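Local structure of Exo-alpha-sialidase (Clostridium perfringens, 2VO8) at residues 23-28 with 98-103; 31-36 with 91-96; 46-51 with 112-117. The protein is an exo-alpha-sialidase of glycoside hydrolase family 33, whose cohesin module, the part determined here, probably binds a dockerin partner to assemble toxin complexes. All coordinates share one frame; numbering follows the deposited sequence. Where two conformers were deposited one is given.

Contact 1: residues 23-28 with 98-103; sequences GSAFEA and KVNLTP
Phe26 lies across Leu101 on the inner side of an antiparallel strand pair in the cohesin beta-sandwich. The two residues form a hydrogen-bonded pair: Phe26 N donates a hydrogen bond to Leu101 O at 2.9 Å, and Leu101 N donates one to Phe26 O. The ring of Phe26 is folded back over the partner strand because CG stands between the backbone N and the carbonyl carbon (chi1 71°). Its far corner, Phe26 CZ, then rests 3.7 Å from Leu101 CB. Pro103 meets the same ring with two atoms. Its CD sits at the edge, in the ring plane, while Pro103 CG is 3.8 Å from Phe26 CE2. Val20 touches both residues. Ala28 and Val99 continue this face as the next hydrogen-bonded pair, and Phe48 of strand 41-49 packs on Val99 and Leu101.

Glu27 and Asn100 are a non-hydrogen-bonded pair on the outer face. Their carboxylate and amide planes are turned 79° apart, with Glu27 OE1 3.2 Å from Asn100 ND2. The amide oxygen takes the other direction, and Asn100 OD1 lies 3.5 Å from Ala25 CB. Thr102 OG1 also leans on Ala25, but its hydrogen bond goes to Asn58 of strand 55-62, the neighbour along the other edge of strand 95-103. At the loop end, Thr102 CG2 lies 3.6 Å from Gly23 C, and Gly23 N makes a nearly straight bond of 3.0 Å to Pro103 O.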
# COMPACT_ATOMS: atom_id res chain seq x y z
N GLY A 23 -13.66 4.88 15.12
CA GLY A 23 -13.93 3.61 15.81
C GLY A 23 -14.26 2.35 14.99
O GLY A 23 -14.52 1.30 15.58
N SER A 24 -14.22 2.46 13.67
CA SER A 24 -14.54 1.33 12.80
C SER A 24 -13.32 1.06 11.92
O SER A 24 -12.85 1.93 11.18
CB SER A 24 -15.78 1.66 11.96
OG SER A 24 -16.32 0.49 11.36
N ALA A 25 -12.78 -0.15 12.02
CA ALA A 25 -11.62 -0.55 11.25
C ALA A 25 -12.01 -0.65 9.75
O ALA A 25 -13.13 -1.05 9.39
CB ALA A 25 -11.07 -1.88 11.75
N PHE A 26 -11.07 -0.28 8.91
CA PHE A 26 -11.24 -0.40 7.46
C PHE A 26 -9.90 -0.82 6.84
O PHE A 26 -8.89 -0.71 7.48
CB PHE A 26 -11.74 0.95 6.87
CG PHE A 26 -10.68 2.04 6.88
CD1 PHE A 26 -9.85 2.28 5.78
CD2 PHE A 26 -10.53 2.88 7.99
CE1 PHE A 26 -8.87 3.26 5.83
CE2 PHE A 26 -9.55 3.82 8.07
CZ PHE A 26 -8.72 4.05 6.98
N GLU A 27 -9.88 -1.25 5.57
CA GLU A 27 -8.71 -1.72 4.83
C GLU A 27 -8.29 -0.69 3.72
O GLU A 27 -9.18 -0.28 2.98
CB GLU A 27 -9.09 -3.08 4.14
CG GLU A 27 -8.97 -4.36 5.07
CD GLU A 27 -10.26 -4.81 5.83
OE1 GLU A 27 -10.15 -5.64 6.75
OE2 GLU A 27 -11.39 -4.39 5.52
N ALA A 28 -7.03 -0.31 3.63
CA ALA A 28 -6.49 0.20 2.37
C ALA A 28 -5.72 -0.90 1.65
O ALA A 28 -4.88 -1.57 2.24
CB ALA A 28 -5.59 1.39 2.62
N LYS A 98 -2.76 -5.53 2.47
CA LYS A 98 -3.93 -5.00 3.18
C LYS A 98 -3.39 -4.19 4.36
O LYS A 98 -2.69 -4.74 5.20
CB LYS A 98 -4.76 -6.14 3.77
CG LYS A 98 -5.36 -7.12 2.79
CD LYS A 98 -6.34 -8.09 3.48
CE LYS A 98 -5.88 -9.55 3.56
NZ LYS A 98 -7.15 -10.38 3.58
N VAL A 99 -3.72 -2.90 4.43
CA VAL A 99 -3.34 -2.07 5.58
C VAL A 99 -4.61 -1.76 6.38
O VAL A 99 -5.54 -1.16 5.87
CB VAL A 99 -2.63 -0.73 5.16
CG1 VAL A 99 -2.20 0.10 6.40
CG2 VAL A 99 -1.46 -0.97 4.29
N ASN A 100 -4.69 -2.26 7.61
CA ASN A 100 -5.91 -2.17 8.41
C ASN A 100 -5.70 -1.01 9.40
O ASN A 100 -4.70 -0.96 10.11
CB ASN A 100 -6.18 -3.48 9.14
CG ASN A 100 -7.56 -3.52 9.71
OD1 ASN A 100 -7.83 -2.84 10.74
ND2 ASN A 100 -8.46 -4.25 9.05
N LEU A 101 -6.63 -0.06 9.36
CA LEU A 101 -6.59 1.21 10.12
C LEU A 101 -7.91 1.45 10.80
O LEU A 101 -8.92 1.05 10.31
CB LEU A 101 -6.31 2.39 9.17
CG LEU A 101 -4.93 2.31 8.51
CD1 LEU A 101 -5.04 2.53 6.97
CD2 LEU A 101 -3.92 3.24 9.08
N THR A 102 -7.90 2.13 11.94
CA THR A 102 -9.14 2.60 12.60
C THR A 102 -9.02 4.12 12.82
O THR A 102 -8.05 4.58 13.45
CB THR A 102 -9.39 1.91 13.94
OG1 THR A 102 -9.43 0.48 13.76
CG2 THR A 102 -10.69 2.44 14.62
N PRO A 103 -9.97 4.88 12.28
CA PRO A 103 -9.87 6.35 12.54
C PRO A 103 -10.16 6.67 13.99
O PRO A 103 -10.90 5.94 14.63
CB PRO A 103 -10.95 6.96 11.63
CG PRO A 103 -11.42 5.78 10.69
CD PRO A 103 -11.13 4.54 11.45

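Contact 2: residues 31-36 with 91-96; sequences GIEGLN and EKDSDL
Asp93 reaches across to the chain at Gly34 with one carboxylate oxygen. Asp93 OD1 accepts the Gly34 N-H at 2.8 Å, from the syn side but 33° out of the carboxylate plane. Gly34 has a positive phi at this bend, where the strand gives way to loop. Glu33 and Asp93 lie side by side and point the same way, with Glu33 OE2 4.5 Å from Asp93 OD2. A water donates to both of these oxygens, which would ease the closeness of two like charges.

Ile32 carries the inner part. Ile32 N donates to Ser94 O at 3.0 Å, nearly in line with the carbonyl. Ile32 CG1 lies between the backbone N and the carbonyl carbon (chi1 58°), which lays the branch along the type I turn of residues 91-94. Ile32 CD1 is 3.4 Å from Glu91 O. The other branch faces Leu96, with Ile32 CG2 4.1 Å from Leu96 CD1. Lys92 covers Leu35 with its aliphatic part, Lys92 CD being 3.6 Å from Leu35 CB, while its NZ forms a salt bridge with Glu89.

Further out, a second water sits 2.8 Å from Ile32 O and near Asp95, whose carboxylate is also bridged to Lys15 on strand 10-15. Strands 41-49 and 126-139 line the inner side, through Tyr46 and Val41 on one and Leu129 on the other. The contact thus closes one end of the strand pair 26-33 and 95-103.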
# COMPACT_ATOMS: atom_id res chain seq x y z
N GLY A 31 -1.51 -2.17 -4.28
CA GLY A 31 -1.20 -3.10 -5.37
C GLY A 31 -0.38 -2.48 -6.48
O GLY A 31 0.27 -1.45 -6.29
N ILE A 32 -0.41 -3.17 -7.62
CA ILE A 32 0.26 -2.69 -8.85
C ILE A 32 -0.72 -2.81 -10.00
O ILE A 32 -1.74 -3.53 -9.91
CB ILE A 32 1.58 -3.48 -9.10
CG1 ILE A 32 1.35 -4.98 -9.23
CG2 ILE A 32 2.66 -3.18 -8.01
CD1 ILE A 32 2.61 -5.74 -9.70
N GLU A 33 -0.47 -2.08 -11.10
CA GLU A 33 -1.36 -2.10 -12.27
C GLU A 33 -0.56 -1.64 -13.49
O GLU A 33 0.39 -0.89 -13.38
CB GLU A 33 -2.60 -1.23 -12.04
CG GLU A 33 -3.61 -1.15 -13.20
CD GLU A 33 -3.21 -0.14 -14.28
OE1 GLU A 33 -2.52 0.84 -13.97
OE2 GLU A 33 -3.58 -0.34 -15.46
N GLY A 34 -0.91 -2.20 -14.65
CA GLY A 34 -0.31 -1.78 -15.91
C GLY A 34 1.19 -1.97 -16.02
O GLY A 34 1.87 -1.16 -16.64
N LEU A 35 1.74 -3.01 -15.40
CA LEU A 35 3.17 -3.27 -15.50
C LEU A 35 3.56 -3.56 -16.96
O LEU A 35 2.76 -4.15 -17.70
CB LEU A 35 3.60 -4.45 -14.62
CG LEU A 35 4.08 -4.06 -13.22
CD1 LEU A 35 5.56 -3.59 -13.23
CD2 LEU A 35 3.13 -2.96 -12.63
N ASN A 36 4.77 -3.13 -17.33
CA ASN A 36 5.36 -3.37 -18.65
C ASN A 36 5.40 -4.86 -18.87
O ASN A 36 5.68 -5.62 -17.94
CB ASN A 36 6.79 -2.79 -18.74
CG ASN A 36 6.82 -1.27 -18.78
OD1 ASN A 36 5.78 -0.60 -18.94
ND2 ASN A 36 8.02 -0.71 -18.64
N GLU A 91 1.68 -11.21 -10.51
CA GLU A 91 0.91 -10.78 -11.68
C GLU A 91 0.82 -9.24 -11.85
O GLU A 91 0.96 -8.49 -10.88
CB GLU A 91 -0.47 -11.41 -11.63
CG GLU A 91 -0.43 -12.93 -11.49
CD GLU A 91 -1.81 -13.53 -11.63
OE1 GLU A 91 -2.29 -14.18 -10.68
OE2 GLU A 91 -2.42 -13.32 -12.70
N LYS A 92 0.57 -8.80 -13.09
CA LYS A 92 0.79 -7.41 -13.51
C LYS A 92 -0.20 -6.42 -12.83
O LYS A 92 0.12 -5.24 -12.66
CB LYS A 92 0.67 -7.30 -15.03
CG LYS A 92 1.57 -8.26 -15.85
CD LYS A 92 3.05 -7.79 -15.97
CE LYS A 92 3.91 -8.82 -16.76
NZ LYS A 92 5.28 -8.92 -16.14
N ASP A 93 -1.37 -6.92 -12.47
CA ASP A 93 -2.45 -6.05 -11.91
C ASP A 93 -2.90 -6.52 -10.52
O ASP A 93 -4.04 -6.24 -10.09
CB ASP A 93 -3.64 -6.03 -12.88
CG ASP A 93 -3.42 -5.05 -14.07
OD1 ASP A 93 -2.30 -4.61 -14.37
OD2 ASP A 93 -4.41 -4.73 -14.72
N SER A 94 -2.01 -7.21 -9.82
CA SER A 94 -2.37 -7.83 -8.55
C SER A 94 -2.44 -6.83 -7.37
O SER A 94 -1.74 -5.86 -7.32
CB SER A 94 -1.47 -9.03 -8.14
OG SER A 94 -0.22 -9.11 -8.81
N ASP A 95 -3.31 -7.16 -6.42
CA ASP A 95 -3.34 -6.55 -5.12
C ASP A 95 -2.35 -7.32 -4.22
O ASP A 95 -2.26 -8.58 -4.28
CB ASP A 95 -4.77 -6.54 -4.58
CG ASP A 95 -5.69 -5.59 -5.39
OD1 ASP A 95 -5.17 -4.83 -6.21
OD2 ASP A 95 -6.90 -5.62 -5.20
N LEU A 96 -1.58 -6.57 -3.44
CA LEU A 96 -0.42 -7.10 -2.73
C LEU A 96 -0.50 -7.01 -1.19
O LEU A 96 -0.04 -7.91 -0.49
CB LEU A 96 0.84 -6.40 -3.21
CG LEU A 96 1.24 -6.60 -4.67
CD1 LEU A 96 2.51 -5.88 -4.98
CD2 LEU A 96 1.42 -8.12 -4.96
O HOH W 1 -3.86 -3.36 -8.05
O HOH W 2 -4.12 -2.76 -16.31

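Contact 3: residues 46-51 with 112-117; sequences YLFEYN and LGLTTA
Leu114 fits between the rings of Tyr46 and Phe48 on the inner face of this antiparallel pair. Its CG is anti to the carbonyl carbon (chi1 -62°), and the chain forks into two methyls that are both used. Leu114 CD1 lies 3.8 Å from Tyr46 CD1, approaching that ring obliquely. Leu114 CD2 touches Tyr46 CB and also comes in the plane of the Phe48 ring, at its edge, 4.0 Å from Phe48 CD1. The two rings diverge because Tyr46 CG is anti to its carbonyl carbon, whereas Phe48 CG is anti to its backbone N (chi1 174°). Beyond Phe48, Leu112 CD2 packs 3.7 Å from Tyr50 CB.

The outer face is mixed, with Leu47 beside Glu49 and the threonines. Glu49 extends beyond CG and meets Thr115 at about a right angle. Thr115 OG1 donates to Glu49 OE2 at 2.7 Å, reaching the carboxylate on its anti side. Next to it, Leu47 CD2 rests 3.5 Å from the same hydroxyl oxygen, Thr115 OG1.

The backbone breaks its regular pairing at Thr115. Glu49 and Gly113 form a regular hydrogen-bonded pair, but two residues, Thr115 and Thr116, then face Leu47, as in a beta bulge. Thr115 N bonds to Leu47 O at 2.9 Å, and Leu47 N bonds to Thr116 O from above the carbonyl plane. Thr116 N is buried here without a partner. Past this corner Ala117 CB turns inward, 4.1 Å from Tyr46 CD1.

Strand 78-85 flanks 41-49 on its other edge, and strand 126-139 flanks 107-121. Phe26 and Leu30 of strand 26-33 pack on the inner face from the facing layer. Ile14 of strand 10-15, which pairs with both 26-33 and 126-139, touches Phe48 and Leu112.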
# COMPACT_ATOMS: atom_id res chain seq x y z
N TYR A 46 6.69 -0.30 -0.74
CA TYR A 46 6.02 0.98 -0.56
C TYR A 46 6.62 1.75 0.61
O TYR A 46 7.24 1.17 1.50
CB TYR A 46 4.52 0.79 -0.34
CG TYR A 46 3.86 -0.07 -1.40
CD1 TYR A 46 3.53 0.45 -2.64
CD2 TYR A 46 3.56 -1.40 -1.15
CE1 TYR A 46 2.93 -0.33 -3.61
CE2 TYR A 46 2.96 -2.19 -2.11
CZ TYR A 46 2.64 -1.65 -3.34
OH TYR A 46 2.04 -2.43 -4.30
N LEU A 47 6.44 3.07 0.61
CA LEU A 47 6.44 3.84 1.82
C LEU A 47 5.03 4.40 1.88
O LEU A 47 4.60 5.18 1.02
CB LEU A 47 7.56 4.88 1.94
CG LEU A 47 7.54 5.49 3.37
CD1 LEU A 47 8.18 4.61 4.43
CD2 LEU A 47 8.07 6.93 3.41
N PHE A 48 4.29 3.88 2.87
CA PHE A 48 2.86 4.15 3.05
C PHE A 48 2.74 5.28 4.06
O PHE A 48 3.30 5.20 5.13
CB PHE A 48 2.13 2.93 3.58
CG PHE A 48 0.68 3.19 3.92
CD1 PHE A 48 -0.30 3.21 2.94
CD2 PHE A 48 0.29 3.45 5.23
CE1 PHE A 48 -1.63 3.45 3.25
CE2 PHE A 48 -1.01 3.66 5.54
CZ PHE A 48 -1.98 3.66 4.58
N GLU A 49 2.01 6.33 3.71
CA GLU A 49 1.92 7.51 4.59
C GLU A 49 0.48 7.79 4.95
O GLU A 49 -0.45 7.59 4.16
CB GLU A 49 2.61 8.72 3.95
CG GLU A 49 4.11 8.49 3.82
CD GLU A 49 4.90 9.76 3.75
OE1 GLU A 49 4.52 10.75 4.43
OE2 GLU A 49 5.93 9.78 3.03
N TYR A 50 0.30 8.20 6.21
CA TYR A 50 -1.00 8.50 6.74
C TYR A 50 -0.84 9.44 7.95
O TYR A 50 0.26 9.60 8.49
CB TYR A 50 -1.68 7.21 7.18
CG TYR A 50 -1.16 6.64 8.47
CD1 TYR A 50 -1.82 6.88 9.69
CD2 TYR A 50 -0.02 5.82 8.49
CE1 TYR A 50 -1.36 6.30 10.88
CE2 TYR A 50 0.46 5.28 9.67
CZ TYR A 50 -0.22 5.52 10.88
OH TYR A 50 0.31 5.00 12.05
N ASN A 51 -1.94 10.05 8.33
CA ASN A 51 -1.92 11.03 9.40
C ASN A 51 -2.08 10.27 10.71
O ASN A 51 -3.18 9.80 11.02
CB ASN A 51 -3.01 12.07 9.18
CG ASN A 51 -3.17 13.03 10.34
OD1 ASN A 51 -2.40 12.99 11.34
ND2 ASN A 51 -4.14 13.94 10.21
N LEU A 112 -4.32 9.03 2.34
CA LEU A 112 -3.52 7.82 2.43
C LEU A 112 -2.67 7.74 1.13
O LEU A 112 -3.24 7.68 0.05
CB LEU A 112 -4.42 6.63 2.58
CG LEU A 112 -5.47 6.79 3.72
CD1 LEU A 112 -6.43 5.65 3.71
CD2 LEU A 112 -4.70 7.02 5.07
N GLY A 113 -1.36 7.85 1.30
CA GLY A 113 -0.40 8.01 0.21
C GLY A 113 0.67 6.93 0.10
O GLY A 113 1.07 6.32 1.07
N LEU A 114 1.15 6.75 -1.12
CA LEU A 114 2.33 5.93 -1.36
C LEU A 114 3.38 6.88 -1.90
O LEU A 114 3.26 7.36 -3.07
CB LEU A 114 1.98 4.77 -2.32
CG LEU A 114 0.93 3.71 -1.91
CD1 LEU A 114 0.51 2.68 -3.04
CD2 LEU A 114 1.39 2.87 -0.66
N THR A 115 4.39 7.19 -1.09
CA THR A 115 5.40 8.18 -1.48
C THR A 115 6.67 7.55 -2.07
O THR A 115 7.54 8.26 -2.56
CB THR A 115 5.76 9.09 -0.29
OG1 THR A 115 6.15 8.28 0.84
CG2 THR A 115 4.59 9.95 0.11
N THR A 116 6.75 6.23 -1.95
CA THR A 116 7.76 5.35 -2.56
C THR A 116 6.98 4.13 -3.03
O THR A 116 6.05 3.61 -2.32
CB THR A 116 8.87 4.97 -1.56
OG1 THR A 116 9.63 6.14 -1.19
CG2 THR A 116 9.84 3.84 -2.08
N ALA A 117 7.29 3.68 -4.26
CA ALA A 117 6.65 2.50 -4.84
C ALA A 117 7.60 1.95 -5.90
O ALA A 117 7.92 2.64 -6.86
CB ALA A 117 5.33 2.84 -5.44

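In the fold
After strands 10-15 and 19-21, the chain enters strand 26-33, whose two ends, with the adjoining loops, give 23-28 to contact 1 and 31-36 to contact 2. It then enters strand 41-49, the source of 46-51. On return, 91-96 closes contact 2 and 98-103 closes contact 1, so contact 2 is nested within contact 1. Their centres lie about 22 Å apart, toward opposite ends of the same strand pair. Contact 3 closes last, at 112-117, and crosses both loops. It belongs to the facing layer. Val99, Leu101 and Phe26 join it to contact 1 by packing on Phe48, Tyr50 and Leu112. Tyr46 links it to contact 2 through Gly31, Ile32 and Leu96.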